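Local coordinates for protein putative mannose-1-phosphate guanylyl transferase (Thermus thermophilus, PDB 2CU2) that probably transfers a guanylyl group from GTP to mannose-1-phosphate, making GDP-mannose, at residues A[36-48]-A[106-119]. Residues are numbered along the deposited sequence; the frame is centred on the assembly and turned at random.
Sequences TLLEATLERLAPL and LPADHYVGDDEAYR. With SO4 (sulfate ion), chain C.
Arg44 reaches from helix 37-45 into the bend between strand 111-112 and helix 115-128, in the Rossmann-like core of a GT-A nucleotidyltransferase. Its NE gives a nearly straight salt-bridge hydrogen bond to Asp115 OD1 (3.0 Å, 166°), meeting the carboxylate from above its plane. Val112 CB sits over one guanidinium face, 3.4 Å from CZ, and Ala40 O lies over the opposite one. The extended start of the chain (chi1 172°) lays CD over the Tyr118 ring as a CH-pi contact, 3.5 Å from the centroid; the bend at chi3 (-55°) then turns NE toward Asp115. Water 1 accepts from NH1, and water 4 accepts from both NH2 and Val112 N. Cutting this side chain back to an alanine is likely to leave Asp115 without its ion-pair mate and open a gap between Val112 and Tyr118. Toward the start of the helix, Leu38 CD1 packs on Ala108 CB (3.6 Å), and both side chains also touch Val7 of central strand 3-8. The Thr41 and Leu106 side chains run past each other in opposite directions, CG2 touching CD1, while Thr41 OG1 donates to Leu37 O. At the other end, Pro47 lies over one face of the Arg119 guanidinium; Arg119 NH2 holds O1 of a sulfate, probably from the crystallisation liquor, and NH1 donates to Arg44 O at 2.9 Å, the acceptor lying in the guanidinium plane.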
loop_
_atom_site.group_PDB
_atom_site.type_symbol
_atom_site.label_atom_id
_atom_site.label_comp_id
_atom_site.label_asym_id
_atom_site.label_seq_id
_atom_site.Cartn_x
_atom_site.Cartn_y
_atom_site.Cartn_z
ATOM N N THR A 36 -5.259 18.625 11.354
ATOM C CA THR A 36 -3.894 18.530 11.872
ATOM C C THR A 36 -3.872 18.660 13.393
ATOM O O THR A 36 -4.757 19.235 14.017
ATOM C CB THR A 36 -3.004 19.621 11.260
ATOM O OG1 THR A 36 -3.387 20.905 11.773
ATOM C CG2 THR A 36 -3.113 19.627 9.733
ATOM N N LEU A 37 -2.880 18.099 14.068
ATOM C CA LEU A 37 -2.851 18.182 15.515
ATOM C C LEU A 37 -2.711 19.629 15.994
ATOM O O LEU A 37 -3.241 19.992 17.045
ATOM C CB LEU A 37 -1.725 17.303 16.061
ATOM C CG LEU A 37 -1.969 15.809 15.794
ATOM C CD1 LEU A 37 -0.697 15.009 16.039
ATOM C CD2 LEU A 37 -3.103 15.314 16.688
ATOM N N LEU A 38 -2.012 20.457 15.224
ATOM C CA LEU A 38 -1.844 21.858 15.602
ATOM C C LEU A 38 -3.208 22.529 15.521
ATOM O O LEU A 38 -3.574 23.330 16.379
ATOM C CB LEU A 38 -0.860 22.573 14.664
ATOM C CG LEU A 38 -0.762 24.094 14.877
ATOM C CD1 LEU A 38 -0.360 24.392 16.315
ATOM C CD2 LEU A 38 0.246 24.703 13.903
ATOM N N GLU A 39 -3.965 22.172 14.491
ATOM C CA GLU A 39 -5.300 22.720 14.290
ATOM C C GLU A 39 -6.194 22.449 15.504
ATOM O O GLU A 39 -6.831 23.361 16.033
ATOM C CB GLU A 39 -5.921 22.095 13.040
ATOM C CG GLU A 39 -7.139 22.815 12.500
ATOM C CD GLU A 39 -7.703 22.133 11.255
ATOM O OE1 GLU A 39 -6.919 21.506 10.491
ATOM O OE2 GLU A 39 -8.931 22.234 11.044
ATOM N N ALA A 40 -6.234 21.192 15.942
ATOM C CA ALA A 40 -7.054 20.804 17.085
ATOM C C ALA A 40 -6.560 21.483 18.363
ATOM O O ALA A 40 -7.352 21.826 19.238
ATOM C CB ALA A 40 -7.032 19.273 17.256
ATOM N N THR A 41 -5.246 21.675 18.458
ATOM C CA THR A 41 -4.634 22.307 19.622
ATOM C C THR A 41 -5.054 23.769 19.754
ATOM O O THR A 41 -5.443 24.221 20.831
ATOM C CB THR A 41 -3.091 22.267 19.533
ATOM O OG1 THR A 41 -2.647 20.907 19.512
ATOM C CG2 THR A 41 -2.468 22.994 20.725
ATOM N N LEU A 42 -4.958 24.512 18.658
ATOM C CA LEU A 42 -5.321 25.926 18.672
ATOM C C LEU A 42 -6.808 26.118 18.993
ATOM O O LEU A 42 -7.182 27.021 19.741
ATOM C CB LEU A 42 -4.981 26.569 17.317
ATOM C CG LEU A 42 -3.506 26.490 16.879
ATOM C CD1 LEU A 42 -3.354 27.021 15.463
ATOM C CD2 LEU A 42 -2.636 27.280 17.842
ATOM N N GLU A 43 -7.647 25.259 18.431
ATOM C CA GLU A 43 -9.089 25.335 18.644
ATOM C C GLU A 43 -9.424 25.072 20.107
ATOM O O GLU A 43 -10.278 25.725 20.701
ATOM C CB GLU A 43 -9.777 24.304 17.749
ATOM C CG GLU A 43 -11.232 24.073 18.047
ATOM C CD GLU A 43 -11.837 23.024 17.130
ATOM O OE1 GLU A 43 -12.986 22.603 17.396
ATOM O OE2 GLU A 43 -11.168 22.624 16.144
ATOM N N ARG A 44 -8.724 24.102 20.675
ATOM C CA ARG A 44 -8.879 23.685 22.058
ATOM C C ARG A 44 -8.401 24.773 23.029
ATOM O O ARG A 44 -8.927 24.914 24.142
ATOM C CB ARG A 44 -8.061 22.404 22.239
ATOM C CG ARG A 44 -7.911 21.863 23.634
ATOM C CD ARG A 44 -7.032 20.617 23.562
ATOM N NE ARG A 44 -7.595 19.660 22.616
ATOM C CZ ARG A 44 -6.930 19.100 21.610
ATOM N NH1 ARG A 44 -5.648 19.391 21.398
ATOM N NH2 ARG A 44 -7.559 18.249 20.806
ATOM N N LEU A 45 -7.401 25.538 22.599
ATOM C CA LEU A 45 -6.821 26.588 23.432
ATOM C C LEU A 45 -7.545 27.935 23.379
ATOM O O LEU A 45 -7.577 28.652 24.373
ATOM C CB LEU A 45 -5.349 26.798 23.048
ATOM C CG LEU A 45 -4.503 27.798 23.857
ATOM C CD1 LEU A 45 -4.425 27.354 25.305
ATOM C CD2 LEU A 45 -3.090 27.893 23.281
ATOM N N ALA A 46 -8.120 28.271 22.226
ATOM C CA ALA A 46 -8.799 29.554 22.036
ATOM C C ALA A 46 -9.673 30.041 23.194
ATOM O O ALA A 46 -9.501 31.162 23.668
ATOM C CB ALA A 46 -9.617 29.526 20.747
ATOM N N PRO A 47 -10.615 29.209 23.669
ATOM C CA PRO A 47 -11.496 29.609 24.774
ATOM C C PRO A 47 -10.780 29.978 26.069
ATOM O O PRO A 47 -11.300 30.758 26.870
ATOM C CB PRO A 47 -12.405 28.391 24.953
ATOM C CG PRO A 47 -12.453 27.802 23.577
ATOM C CD PRO A 47 -11.000 27.882 23.157
ATOM N N LEU A 48 -9.594 29.413 26.280
ATOM C CA LEU A 48 -8.835 29.687 27.491
ATOM C C LEU A 48 -7.861 30.846 27.307
ATOM O O LEU A 48 -7.803 31.751 28.140
ATOM C CB LEU A 48 -8.073 28.437 27.931
ATOM C CG LEU A 48 -7.298 28.564 29.246
ATOM C CD1 LEU A 48 -8.275 28.821 30.382
ATOM C CD2 LEU A 48 -6.496 27.300 29.509
ATOM N N LEU A 106 2.795 24.507 25.886
ATOM C CA LEU A 106 2.228 23.241 25.446
ATOM C C LEU A 106 2.654 22.771 24.061
ATOM O O LEU A 106 2.902 23.574 23.157
ATOM C CB LEU A 106 0.702 23.305 25.493
ATOM C CG LEU A 106 0.070 24.504 24.789
ATOM C CD1 LEU A 106 -0.855 24.037 23.682
ATOM C CD2 LEU A 106 -0.688 25.325 25.809
ATOM N N PRO A 107 2.745 21.444 23.878
ATOM C CA PRO A 107 3.047 20.816 22.598
ATOM C C PRO A 107 1.833 20.834 21.670
ATOM O O PRO A 107 0.686 20.835 22.095
ATOM C CB PRO A 107 3.475 19.382 22.879
ATOM C CG PRO A 107 2.838 18.981 24.202
ATOM C CD PRO A 107 2.542 20.404 24.878
ATOM N N ALA A 108 2.123 20.885 20.355
ATOM C CA ALA A 108 1.044 20.943 19.385
ATOM C C ALA A 108 0.878 19.604 18.668
ATOM O O ALA A 108 0.067 19.446 17.768
ATOM C CB ALA A 108 1.373 22.045 18.377
ATOM N N ASP A 109 1.710 18.627 19.068
ATOM C CA ASP A 109 1.657 17.339 18.388
ATOM C C ASP A 109 1.103 16.226 19.281
ATOM O O ASP A 109 1.506 15.075 19.204
ATOM C CB ASP A 109 3.065 16.993 17.889
ATOM C CG ASP A 109 4.009 16.783 19.070
ATOM O OD1 ASP A 109 4.009 17.633 19.964
ATOM O OD2 ASP A 109 4.779 15.825 19.053
ATOM N N HIS A 110 0.169 16.614 20.174
ATOM C CA HIS A 110 -0.463 15.623 21.042
ATOM C C HIS A 110 -1.965 15.486 20.750
ATOM O O HIS A 110 -2.602 16.379 20.206
ATOM C CB HIS A 110 -0.257 16.061 22.495
ATOM C CG HIS A 110 1.176 15.832 22.895
ATOM N ND1 HIS A 110 1.628 15.975 24.166
ATOM C CD2 HIS A 110 2.253 15.463 22.080
ATOM C CE1 HIS A 110 2.946 15.701 24.116
ATOM N NE2 HIS A 110 3.346 15.390 22.881
ATOM N N TYR A 111 -2.520 14.312 21.096
ATOM C CA TYR A 111 -3.961 14.134 20.962
ATOM C C TYR A 111 -4.665 14.279 22.313
ATOM O O TYR A 111 -4.228 13.753 23.328
ATOM C CB TYR A 111 -4.226 12.746 20.384
ATOM C CG TYR A 111 -5.674 12.429 20.508
ATOM C CD1 TYR A 111 -6.573 12.922 19.568
ATOM C CD2 TYR A 111 -6.145 11.698 21.598
ATOM C CE1 TYR A 111 -7.931 12.678 19.707
ATOM C CE2 TYR A 111 -7.504 11.462 21.743
ATOM C CZ TYR A 111 -8.395 11.950 20.805
ATOM O OH TYR A 111 -9.749 11.710 20.938
ATOM N N VAL A 112 -5.767 15.018 22.305
ATOM C CA VAL A 112 -6.573 15.252 23.497
ATOM C C VAL A 112 -8.009 14.934 23.088
ATOM O O VAL A 112 -8.494 15.431 22.074
ATOM C CB VAL A 112 -6.458 16.718 23.958
ATOM C CG1 VAL A 112 -7.457 16.998 25.081
ATOM C CG2 VAL A 112 -5.023 16.989 24.434
ATOM N N GLY A 113 -8.681 14.092 23.861
ATOM C CA GLY A 113 -10.035 13.719 23.503
ATOM C C GLY A 113 -11.162 14.426 24.232
ATOM O O GLY A 113 -12.317 14.029 24.098
ATOM N N ASP A 114 -10.843 15.467 24.994
ATOM C CA ASP A 114 -11.870 16.212 25.734
ATOM C C ASP A 114 -11.363 17.637 25.922
ATOM O O ASP A 114 -10.689 17.938 26.905
ATOM C CB ASP A 114 -12.112 15.563 27.101
ATOM C CG ASP A 114 -13.367 16.083 27.784
ATOM O OD1 ASP A 114 -13.746 17.247 27.542
ATOM O OD2 ASP A 114 -13.970 15.327 28.578
ATOM N N ASP A 115 -11.692 18.507 24.974
ATOM C CA ASP A 115 -11.244 19.890 25.009
ATOM C C ASP A 115 -11.619 20.639 26.284
ATOM O O ASP A 115 -10.797 21.374 26.844
ATOM C CB ASP A 115 -11.778 20.640 23.786
ATOM C CG ASP A 115 -11.229 20.088 22.483
ATOM O OD1 ASP A 115 -10.527 19.057 22.522
ATOM O OD2 ASP A 115 -11.499 20.684 21.418
ATOM N N GLU A 116 -12.851 20.452 26.746
ATOM C CA GLU A 116 -13.299 21.132 27.955
ATOM C C GLU A 116 -12.501 20.679 29.167
ATOM O O GLU A 116 -12.025 21.503 29.942
ATOM C CB GLU A 116 -14.796 20.895 28.193
ATOM C CG GLU A 116 -15.698 21.541 27.147
ATOM C CD GLU A 116 -16.029 20.612 25.982
ATOM O OE1 GLU A 116 -15.271 19.639 25.748
ATOM O OE2 GLU A 116 -17.056 20.851 25.300
ATOM N N ALA A 117 -12.351 19.372 29.331
ATOM C CA ALA A 117 -11.599 18.852 30.465
ATOM C C ALA A 117 -10.140 19.297 30.352
ATOM O O ALA A 117 -9.463 19.494 31.358
ATOM C CB ALA A 117 -11.691 17.329 30.507
ATOM N N TYR A 118 -9.669 19.467 29.121
ATOM C CA TYR A 118 -8.298 19.897 28.878
ATOM C C TYR A 118 -8.142 21.332 29.374
ATOM O O TYR A 118 -7.187 21.656 30.088
ATOM C CB TYR A 118 -7.986 19.826 27.382
ATOM C CG TYR A 118 -6.573 20.240 27.022
ATOM C CD1 TYR A 118 -5.558 19.293 26.876
ATOM C CD2 TYR A 118 -6.262 21.585 26.790
ATOM C CE1 TYR A 118 -4.266 19.669 26.499
ATOM C CE2 TYR A 118 -4.977 21.976 26.412
ATOM C CZ TYR A 118 -3.983 21.013 26.268
ATOM O OH TYR A 118 -2.716 21.399 25.886
ATOM N N ARG A 119 -9.086 22.192 29.000
ATOM C CA ARG A 119 -9.034 23.583 29.432
ATOM C C ARG A 119 -9.161 23.690 30.946
ATOM O O ARG A 119 -8.449 24.464 31.576
ATOM C CB ARG A 119 -10.132 24.403 28.756
ATOM C CG ARG A 119 -9.854 24.690 27.289
ATOM C CD ARG A 119 -10.825 25.730 26.747
ATOM N NE ARG A 119 -12.176 25.199 26.589
ATOM C CZ ARG A 119 -12.588 24.487 25.542
ATOM N NH1 ARG A 119 -11.754 24.208 24.543
ATOM N NH2 ARG A 119 -13.845 24.054 25.493
HETATM S S SO4 C . -15.218 25.906 28.257
HETATM O O1 SO4 C . -15.548 25.513 26.927
HETATM O O2 SO4 C . -16.259 26.233 29.167
HETATM O O3 SO4 C . -14.281 27.140 28.174
HETATM O O4 SO4 C . -14.405 24.906 28.922
HETATM O O HOH W 1 -4.326 18.177 19.099
HETATM O O HOH W 2 -10.032 20.465 19.153
HETATM O O HOH W 3 -1.476 18.976 21.215
HETATM O O HOH W 4 -6.037 16.352 19.809
#